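Local coordinates for protein phosphoserine aminotransferase (Bacillus circulans, PDB 2C0R) that catalyses the reversible, pyridoxal-phosphate-dependent transamination of 3-phosphohydroxypyruvate to phosphoserine in serine biosynthesis, and the analogous reaction giving phosphohydroxythreonine, at residues A77-L89 / L213-Y227. The protein carries 1 engineered substitution. Numbering follows the deposited sequence.
With PLP (pyridoxal-5'-phosphate), chain C.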
ATOM      1  N   ALA A  77       5.867   7.867  -0.485  1.00 11.57           N
ATOM      2  CA  ALA A  77       6.271   9.227  -0.113  1.00 11.51           C
ATOM      3  C   ALA A  77       5.499  10.263  -0.928  1.00 10.88           C
ATOM      4  O   ALA A  77       5.238  11.365  -0.452  1.00 12.38           O
ATOM      5  CB  ALA A  77       7.781   9.409  -0.305  1.00 13.40           C
ATOM      6  N   SER A  78       5.130   9.899  -2.170  1.00 12.00           N
ATOM      7  CA  SER A  78       4.391  10.841  -3.015  1.00 12.12           C
ATOM      8  C   SER A  78       3.089  11.292  -2.349  1.00 11.44           C
ATOM      9  O   SER A  78       2.629  12.438  -2.490  1.00 13.90           O
ATOM     10  CB  SER A  78       4.100  10.312  -4.404  1.00 13.43           C
ATOM     11  OG  SER A  78       5.296   9.981  -5.085  1.00 13.38           O
ATOM     12  N   THR A  79       2.415  10.382  -1.631  1.00 11.90           N
ATOM     13  CA  THR A  79       1.209  10.830  -0.975  1.00 11.87           C
ATOM     14  C   THR A  79       1.542  11.769   0.173  1.00 10.94           C
ATOM     15  O   THR A  79       0.779  12.701   0.431  1.00 13.06           O
ATOM     16  CB  THR A  79       0.466   9.585  -0.445  1.00 13.79           C
ATOM     17  OG1 THR A  79      -0.062   8.979  -1.630  1.00 14.61           O
ATOM     18  CG2 THR A  79      -0.664   9.973   0.494  1.00 15.99           C
ATOM     19  N   GLN A  80       2.706  11.567   0.814  1.00 11.41           N
ATOM     20  CA  GLN A  80       3.091  12.523   1.852  1.00 11.45           C
ATOM     21  C   GLN A  80       3.348  13.921   1.307  1.00 12.00           C
ATOM     22  O   GLN A  80       3.077  14.907   2.006  1.00 12.06           O
ATOM     23  CB  GLN A  80       4.324  12.066   2.673  1.00 11.99           C
ATOM     24  CG  GLN A  80       4.056  10.706   3.354  1.00 11.42           C
ATOM     25  CD  GLN A  80       2.924  10.890   4.360  1.00 11.46           C
ATOM     26  OE1 GLN A  80       1.936  10.156   4.258  1.00 15.00           O
ATOM     27  NE2 GLN A  80       3.093  11.837   5.254  1.00 11.63           N
ATOM     28  N   PHE A  81       3.810  14.046   0.069  1.00 11.74           N
ATOM     29  CA  PHE A  81       3.990  15.374  -0.524  1.00 12.86           C
ATOM     30  C   PHE A  81       2.691  16.189  -0.427  1.00 12.44           C
ATOM     31  O   PHE A  81       2.757  17.391  -0.260  1.00 13.88           O
ATOM     32  CB  PHE A  81       4.336  15.258  -1.997  1.00 11.55           C
ATOM     33  CG  PHE A  81       5.690  14.628  -2.275  1.00 11.88           C
ATOM     34  CD1 PHE A  81       5.946  14.168  -3.564  1.00 12.62           C
ATOM     35  CD2 PHE A  81       6.637  14.472  -1.278  1.00 11.85           C
ATOM     36  CE1 PHE A  81       7.171  13.543  -3.835  1.00 13.26           C
ATOM     37  CE2 PHE A  81       7.882  13.903  -1.574  1.00 12.56           C
ATOM     38  CZ  PHE A  81       8.131  13.475  -2.857  1.00 12.98           C
ATOM     39  N   ALA A  82       1.549  15.520  -0.563  1.00 13.89           N
ATOM     40  CA  ALA A  82       0.227  16.164  -0.439  1.00 14.73           C
ATOM     41  C   ALA A  82      -0.244  16.221   1.002  1.00 14.75           C
ATOM     42  O   ALA A  82      -0.759  17.244   1.474  1.00 14.20           O
ATOM     43  CB  ALA A  82      -0.775  15.443  -1.318  1.00 16.55           C
ATOM     44  N   MET A  83      -0.061  15.088   1.676  1.00 13.65           N
ATOM     45  CA  MET A  83      -0.609  15.068   3.052  1.00 13.59           C
ATOM     46  C   MET A  83       0.042  16.054   4.008  1.00 13.20           C
ATOM     47  O   MET A  83      -0.620  16.622   4.877  1.00 13.60           O
ATOM     48  CB  MET A  83      -0.484  13.628   3.525  1.00 14.00           C
ATOM     49  CG  MET A  83      -1.280  13.334   4.788  1.00 16.44           C
ATOM     50  SD  MET A  83      -1.232  11.527   5.084  1.00 15.37           S
ATOM     51  CE  MET A  83      -2.001  11.562   6.737  1.00 16.95           C
ATOM     52  N   ILE A  84       1.352  16.304   3.838  1.00 14.05           N
ATOM     53  CA  ILE A  84       2.024  17.292   4.723  1.00 12.78           C
ATOM     54  C   ILE A  84       1.427  18.702   4.583  1.00 13.96           C
ATOM     55  O   ILE A  84       0.927  19.270   5.589  1.00 15.31           O
ATOM     56  CB  ILE A  84       3.553  17.205   4.439  1.00 13.58           C
ATOM     57  CG1 ILE A  84       4.157  15.916   4.955  1.00 14.49           C
ATOM     58  CG2 ILE A  84       4.287  18.436   4.974  1.00 16.84           C
ATOM     59  CD1 ILE A  84       5.417  15.527   4.206  1.00 15.37           C
ATOM     60  N   PRO A  85       1.406  19.335   3.414  1.00 13.40           N
ATOM     61  CA  PRO A  85       0.767  20.664   3.354  1.00 15.30           C
ATOM     62  C   PRO A  85      -0.716  20.586   3.668  1.00 16.33           C
ATOM     63  O   PRO A  85      -1.275  21.518   4.285  1.00 16.86           O
ATOM     64  CB  PRO A  85       0.995  21.079   1.898  1.00 14.63           C
ATOM     65  CG  PRO A  85       1.350  19.848   1.134  1.00 15.60           C
ATOM     66  CD  PRO A  85       2.014  18.952   2.135  1.00 15.13           C
ATOM     67  N   MET A  86      -1.414  19.526   3.279  1.00 15.70           N
ATOM     68  CA  MET A  86      -2.844  19.449   3.657  1.00 15.90           C
ATOM     69  C   MET A  86      -3.027  19.535   5.158  1.00 14.63           C
ATOM     70  O   MET A  86      -4.019  20.126   5.628  1.00 14.93           O
ATOM     71  CB  MET A  86      -3.451  18.151   3.100  1.00 14.91           C
ATOM     72  CG  MET A  86      -3.659  18.196   1.599  1.00 17.20           C
ATOM     73  SD  MET A  86      -4.145  16.568   0.929  1.00 20.67           S
ATOM     74  CE  MET A  86      -5.832  17.004   0.476  1.00 31.74           C
ATOM     75  N   ASN A  87      -2.126  18.923   5.907  1.00 14.18           N
ATOM     76  CA  ASN A  87      -2.318  18.897   7.357  1.00 15.04           C
ATOM     77  C   ASN A  87      -1.764  20.156   8.030  1.00 13.78           C
ATOM     78  O   ASN A  87      -2.325  20.523   9.073  1.00 16.71           O
ATOM     79  CB  ASN A  87      -1.669  17.662   7.984  1.00 14.35           C
ATOM     80  CG  ASN A  87      -2.580  16.457   7.893  1.00 13.55           C
ATOM     81  OD1 ASN A  87      -3.227  16.154   8.895  1.00 14.78           O
ATOM     82  ND2 ASN A  87      -2.665  15.827   6.730  1.00 14.64           N
ATOM     83  N   PHE A  88      -0.727  20.753   7.480  1.00 14.88           N
ATOM     84  CA  PHE A  88      -0.026  21.830   8.204  1.00 15.84           C
ATOM     85  C   PHE A  88      -0.068  23.199   7.571  1.00 17.13           C
ATOM     86  O   PHE A  88       0.258  24.187   8.229  1.00 20.91           O
ATOM     87  CB  PHE A  88       1.452  21.427   8.337  1.00 16.06           C
ATOM     88  CG  PHE A  88       1.573  20.114   9.067  1.00 16.28           C
ATOM     89  CD1 PHE A  88       2.365  19.123   8.483  1.00 17.59           C
ATOM     90  CD2 PHE A  88       0.931  19.811  10.258  1.00 20.94           C
ATOM     91  CE1 PHE A  88       2.535  17.886   9.060  1.00 17.48           C
ATOM     92  CE2 PHE A  88       1.121  18.567  10.846  1.00 18.83           C
ATOM     93  CZ  PHE A  88       1.926  17.596  10.251  1.00 20.80           C
ATOM     94  N   LEU A  89      -0.425  23.304   6.293  1.00 17.85           N
ATOM     95  CA  LEU A  89      -0.390  24.633   5.680  1.00 19.12           C
ATOM     96  C   LEU A  89      -1.705  25.354   5.919  1.00 23.74           C
ATOM     97  O   LEU A  89      -2.695  24.899   5.356  1.00 25.09           O
ATOM     98  CB  LEU A  89      -0.178  24.474   4.167  1.00 19.23           C
ATOM     99  CG  LEU A  89      -0.063  25.768   3.356  1.00 20.12           C
ATOM    100  CD1 LEU A  89       0.959  26.682   3.998  1.00 17.14           C
ATOM    101  CD2 LEU A  89       0.316  25.468   1.908  1.00 19.97           C
ATOM    102  N   LEU A 213       2.464  17.845  17.134  1.00 18.03           N
ATOM    103  CA  LEU A 213       2.149  18.516  15.884  1.00 17.78           C
ATOM    104  C   LEU A 213       0.853  18.056  15.217  1.00 17.21           C
ATOM    105  O   LEU A 213       0.333  18.753  14.341  1.00 17.41           O
ATOM    106  CB  LEU A 213       3.300  18.329  14.875  1.00 21.31           C
ATOM    107  CG  LEU A 213       4.576  19.048  15.317  1.00 23.89           C
ATOM    108  CD1 LEU A 213       5.553  19.039  14.144  1.00 39.23           C
ATOM    109  CD2 LEU A 213       4.401  20.488  15.769  1.00 28.63           C
ATOM    110  N   VAL A 214       0.366  16.902  15.634  1.00 15.06           N
ATOM    111  CA  VAL A 214      -0.758  16.278  14.931  1.00 16.19           C
ATOM    112  C   VAL A 214      -1.912  15.887  15.838  1.00 16.38           C
ATOM    113  O   VAL A 214      -2.722  15.002  15.549  1.00 19.05           O
ATOM    114  CB  VAL A 214      -0.273  15.021  14.174  1.00 15.08           C
ATOM    115  CG1 VAL A 214       0.591  15.443  12.999  1.00 16.66           C
ATOM    116  CG2 VAL A 214       0.530  14.079  15.053  1.00 16.19           C
ATOM    117  N   ALA A 215      -2.012  16.560  16.976  1.00 18.34           N
ATOM    118  CA  ALA A 215      -3.029  16.217  17.962  1.00 19.33           C
ATOM    119  C   ALA A 215      -4.431  16.437  17.411  1.00 16.03           C
ATOM    120  O   ALA A 215      -5.395  15.724  17.715  1.00 20.95           O
ATOM    121  CB  ALA A 215      -2.782  17.021  19.225  1.00 27.94           C
ATOM    122  N   GLU A 216      -4.587  17.478  16.589  1.00 17.69           N
ATOM    123  CA  GLU A 216      -5.897  17.745  15.984  1.00 20.18           C
ATOM    124  C   GLU A 216      -5.650  18.074  14.516  1.00 21.00           C
ATOM    125  O   GLU A 216      -5.085  19.148  14.229  1.00 28.78           O
ATOM    126  CB  GLU A 216      -6.585  18.905  16.673  1.00 28.08           C
ATOM    127  CG  GLU A 216      -6.623  18.983  18.184  1.00 38.61           C
ATOM    128  CD  GLU A 216      -7.470  20.154  18.683  1.00 47.56           C
ATOM    129  OE1 GLU A 216      -7.096  20.831  19.670  1.00 55.97           O
ATOM    130  OE2 GLU A 216      -8.532  20.398  18.049  1.00 65.07           O
ATOM    131  N   SER A 217      -6.009  17.212  13.605  1.00 16.18           N
ATOM    132  CA  SER A 217      -5.811  17.462  12.178  1.00 14.98           C
ATOM    133  C   SER A 217      -6.975  18.277  11.585  1.00 13.64           C
ATOM    134  O   SER A 217      -8.090  18.263  12.123  1.00 16.05           O
ATOM    135  CB  SER A 217      -5.682  16.161  11.412  1.00 12.95           C
ATOM    136  OG  SER A 217      -4.659  15.325  12.021  1.00 13.84           O
ATOM    137  N   PRO A 218      -6.745  18.993  10.491  1.00 14.78           N
ATOM    138  CA  PRO A 218      -7.843  19.765   9.897  1.00 14.42           C
ATOM    139  C   PRO A 218      -9.066  18.932   9.569  1.00 15.49           C
ATOM    140  O   PRO A 218      -9.037  17.892   8.921  1.00 13.73           O
ATOM    141  CB  PRO A 218      -7.218  20.279   8.593  1.00 15.03           C
ATOM    142  CG  PRO A 218      -5.769  20.438   8.986  1.00 15.34           C
ATOM    143  CD  PRO A 218      -5.456  19.195   9.774  1.00 15.28           C
ATOM    144  N   LYS A 219     -10.215  19.437  10.056  1.00 17.38           N
ATOM    145  CA  LYS A 219     -11.468  18.662   9.975  1.00 18.87           C
ATOM    146  C   LYS A 219     -12.073  18.614   8.599  1.00 17.71           C
ATOM    147  O   LYS A 219     -12.964  17.796   8.316  1.00 24.73           O
ATOM    148  CB  LYS A 219     -12.422  19.286  11.007  1.00 22.74           C
ATOM    149  CG  LYS A 219     -12.048  18.789  12.401  1.00 27.66           C
ATOM    150  CD  LYS A 219     -13.044  19.243  13.454  1.00 37.15           C
ATOM    151  CE  LYS A 219     -13.242  18.208  14.541  1.00 45.19           C
ATOM    152  NZ  LYS A 219     -14.634  17.668  14.631  1.00 48.07           N
ATOM    153  N   HIS A 220     -11.620  19.470   7.674  1.00 19.27           N
ATOM    154  CA  HIS A 220     -12.193  19.363   6.330  1.00 18.40           C
ATOM    155  C   HIS A 220     -11.558  18.288   5.473  1.00 17.77           C
ATOM    156  O   HIS A 220     -12.047  17.988   4.395  1.00 22.77           O
ATOM    157  CB  HIS A 220     -12.004  20.704   5.622  1.00 20.24           C
ATOM    158  CG  HIS A 220     -10.570  21.092   5.500  1.00 22.66           C
ATOM    159  ND1 HIS A 220      -9.927  21.822   6.478  1.00 22.53           N
ATOM    160  CD2 HIS A 220      -9.652  20.861   4.526  1.00 26.81           C
ATOM    161  CE1 HIS A 220      -8.671  22.035   6.130  1.00 21.67           C
ATOM    162  NE2 HIS A 220      -8.489  21.463   4.961  1.00 26.24           N
ATOM    163  N   LEU A 221     -10.458  17.697   5.924  1.00 16.93           N
ATOM    164  CA  LEU A 221      -9.675  16.757   5.161  1.00 16.75           C
ATOM    165  C   LEU A 221     -10.313  15.370   5.083  1.00 17.04           C
ATOM    166  O   LEU A 221     -10.918  14.979   6.082  1.00 17.61           O
ATOM    167  CB  LEU A 221      -8.307  16.534   5.834  1.00 16.38           C
ATOM    168  CG  LEU A 221      -7.349  17.729   5.675  1.00 15.77           C
ATOM    169  CD1 LEU A 221      -6.044  17.416   6.395  1.00 16.29           C
ATOM    170  CD2 LEU A 221      -7.081  18.087   4.227  1.00 18.54           C
ATOM    171  N   PRO A 222     -10.084  14.639   3.993  1.00 19.32           N
ATOM    172  CA  PRO A 222     -10.469  13.230   3.908  1.00 21.25           C
ATOM    173  C   PRO A 222      -9.873  12.545   5.150  1.00 17.88           C
ATOM    174  O   PRO A 222      -8.763  12.835   5.564  1.00 16.42           O
ATOM    175  CB  PRO A 222      -9.839  12.731   2.610  1.00 22.15           C
ATOM    176  CG  PRO A 222      -9.655  13.985   1.789  1.00 22.81           C
ATOM    177  CD  PRO A 222      -9.362  15.085   2.768  1.00 19.84           C
ATOM    178  N   THR A 223     -10.669  11.641   5.714  1.00 18.14           N
ATOM    179  CA  THR A 223     -10.248  10.893   6.893  1.00 15.05           C
ATOM    180  C   THR A 223      -8.872  10.290   6.707  1.00 14.29           C
ATOM    181  O   THR A 223      -8.019  10.335   7.585  1.00 13.78           O
ATOM    182  CB  THR A 223     -11.283   9.781   7.227  1.00 16.71           C
ATOM    183  OG1 THR A 223     -12.545  10.427   7.416  1.00 18.22           O
ATOM    184  CG2 THR A 223     -10.898   9.031   8.503  1.00 17.66           C
ATOM    185  N   MET A 224      -8.718   9.655   5.555  1.00 14.59           N
ATOM    186  CA  MET A 224      -7.449   8.943   5.323  1.00 15.19           C
ATOM    187  C   MET A 224      -6.290   9.898   5.081  1.00 15.54           C
ATOM    188  O   MET A 224      -5.164   9.420   4.959  1.00 16.46           O
ATOM    189  CB  MET A 224      -7.647   8.003   4.119  1.00 16.74           C
ATOM    190  CG  MET A 224      -8.592   6.863   4.479  1.00 15.50           C
ATOM    191  SD  MET A 224      -8.011   5.831   5.815  1.00 17.51           S
ATOM    192  CE  MET A 224      -6.521   5.153   5.040  1.00 26.95           C
ATOM    193  N   LEU A 225      -6.545  11.192   4.983  1.00 15.95           N
ATOM    194  CA  LEU A 225      -5.457  12.138   4.773  1.00 17.85           C
ATOM    195  C   LEU A 225      -5.230  13.019   5.986  1.00 14.01           C
ATOM    196  O   LEU A 225      -4.527  14.025   5.885  1.00 12.97           O
ATOM    197  CB  LEU A 225      -5.715  12.978   3.522  1.00 20.20           C
ATOM    198  CG  LEU A 225      -5.275  12.188   2.273  1.00 20.83           C
ATOM    199  CD1 LEU A 225      -5.850  12.946   1.083  1.00 29.32           C
ATOM    200  CD2 LEU A 225      -3.770  12.021   2.192  1.00 26.82           C
ATOM    201  N   ARG A 226      -5.770  12.620   7.124  1.00 12.87           N
ATOM    202  CA  ARG A 226      -5.508  13.308   8.379  1.00 12.62           C
ATOM    203  C   ARG A 226      -4.471  12.534   9.163  1.00 12.24           C
ATOM    204  O   ARG A 226      -4.635  11.304   9.314  1.00 13.63           O
ATOM    205  CB  ARG A 226      -6.783  13.386   9.240  1.00 12.70           C
ATOM    206  CG  ARG A 226      -7.760  14.422   8.703  1.00 14.91           C
ATOM    207  CD  ARG A 226      -9.125  14.271   9.382  1.00 16.32           C
ATOM    208  NE  ARG A 226      -9.033  14.521  10.821  1.00 17.17           N
ATOM    209  CZ  ARG A 226     -10.050  14.924  11.585  1.00 16.34           C
ATOM    210  NH1 ARG A 226     -11.267  15.165  11.115  1.00 20.09           N
ATOM    211  NH2 ARG A 226      -9.774  15.095  12.874  1.00 18.63           N
ATOM    212  N   TYR A 227      -3.422  13.173   9.677  1.00 11.90           N
ATOM    213  CA  TYR A 227      -2.516  12.391  10.523  1.00 12.63           C
ATOM    214  C   TYR A 227      -3.176  11.853  11.787  1.00 13.01           C
ATOM    215  O   TYR A 227      -2.783  10.757  12.187  1.00 13.08           O
ATOM    216  CB  TYR A 227      -1.258  13.223  10.922  1.00 13.62           C
ATOM    217  CG  TYR A 227      -0.367  13.387   9.711  1.00 11.77           C
ATOM    218  CD1 TYR A 227      -0.148  14.634   9.158  1.00 14.73           C
ATOM    219  CD2 TYR A 227       0.267  12.282   9.121  1.00 13.23           C
ATOM    220  CE1 TYR A 227       0.664  14.830   8.069  1.00 13.01           C
ATOM    221  CE2 TYR A 227       1.088  12.459   7.989  1.00 15.15           C
ATOM    222  CZ  TYR A 227       1.266  13.735   7.488  1.00 14.01           C
ATOM    223  OH  TYR A 227       2.035  13.906   6.393  1.00 14.36           O
TER
HETATM  224  N1  PLP C 363      11.155  10.986  -2.268  1.00 11.94           N
HETATM  225  C2  PLP C 363      12.363  10.407  -2.515  1.00 12.58           C
HETATM  226  C2A PLP C 363      13.591  11.090  -1.915  1.00 14.06           C
HETATM  227  C3  PLP C 363      12.451   9.262  -3.250  1.00 11.91           C
HETATM  228  O3  PLP C 363      13.644   8.641  -3.452  1.00 15.23           O
HETATM  229  C4  PLP C 363      11.279   8.661  -3.679  1.00 13.49           C
HETATM  230  C4A PLP C 363      11.368   7.374  -4.501  1.00 19.64           C
HETATM  231  C5  PLP C 363      10.076   9.307  -3.487  1.00 12.24           C
HETATM  232  C6  PLP C 363       9.989  10.419  -2.712  1.00 12.66           C
HETATM  233  C5A PLP C 363       8.786   8.746  -4.102  1.00 13.35           C
HETATM  234  O4P PLP C 363       8.366   7.592  -3.382  1.00 12.17           O
HETATM  235  P   PLP C 363       7.050   6.784  -3.775  1.00 11.92           P
HETATM  236  O1P PLP C 363       6.869   5.773  -2.678  1.00 12.55           O
HETATM  237  O2P PLP C 363       7.381   6.157  -5.113  1.00 13.17           O
HETATM  238  O3P PLP C 363       5.952   7.783  -3.869  1.00 12.41           O
HETATM  239  O   HOH W   1      -5.826  21.492   3.903  1.00 26.79           O
HETATM  240  O   HOH W   2      -2.454  16.698  11.446  1.00 15.06           O
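Asn87, in the last turn of helix 76-88, is where the loop 213-227 is tied down, and its side chain can be followed outward atom by atom. CB sits over the centre of the Phe88 ring and beside the CD1-CE1 side of the Tyr227 ring. With CG anti to its own carbonyl carbon (chi1 -83°), the amide lies obliquely against that same side of Tyr227, CG lying 3.3 Å from Tyr227 CD1 and the two planes turned 47° apart. At the tip the two polar atoms part. ND2 uses both hydrogens within the amide plane, one on Leu225 O (2.7 Å) and one back on Met83 O (2.9 Å), which already takes the backbone N of Asn87 on its other face. OD1 accepts Tyr227 N at 3.1 Å in a nearly straight bond, the N-H arriving from above the carbonyl plane, and also accepts from a water that leads to Ser217 OG, whose main partner is Asp228 N. With alanine in place of Asn87 the amide is gone, and Leu225 O and Tyr227 N would probably lose their side-chain partner, leaving the end of the loop less firmly held.

The Tyr227 ring is a knob among Gln80, Met83, Asn87 and Phe88. Met83 runs extended across it, so that CE stands 3.7 Å from the centroid over one face, a CH-pi contact with SD obliquely near; Phe88 lies almost parallel but slid aside. Gln80 NE2 comes in at the ring's edge, 2.6 Å from Tyr227 OH, though the bond is weak and bent. Farther out, Met86 packs on Leu221 and Leu225, and Leu225 meets its counterpart in the second subunit. At the helix's other end, Ala77 N and Ser78 N and OG hold the cofactor phosphate, the helix-N-terminus phosphate site typical of fold-type I PLP enzymes.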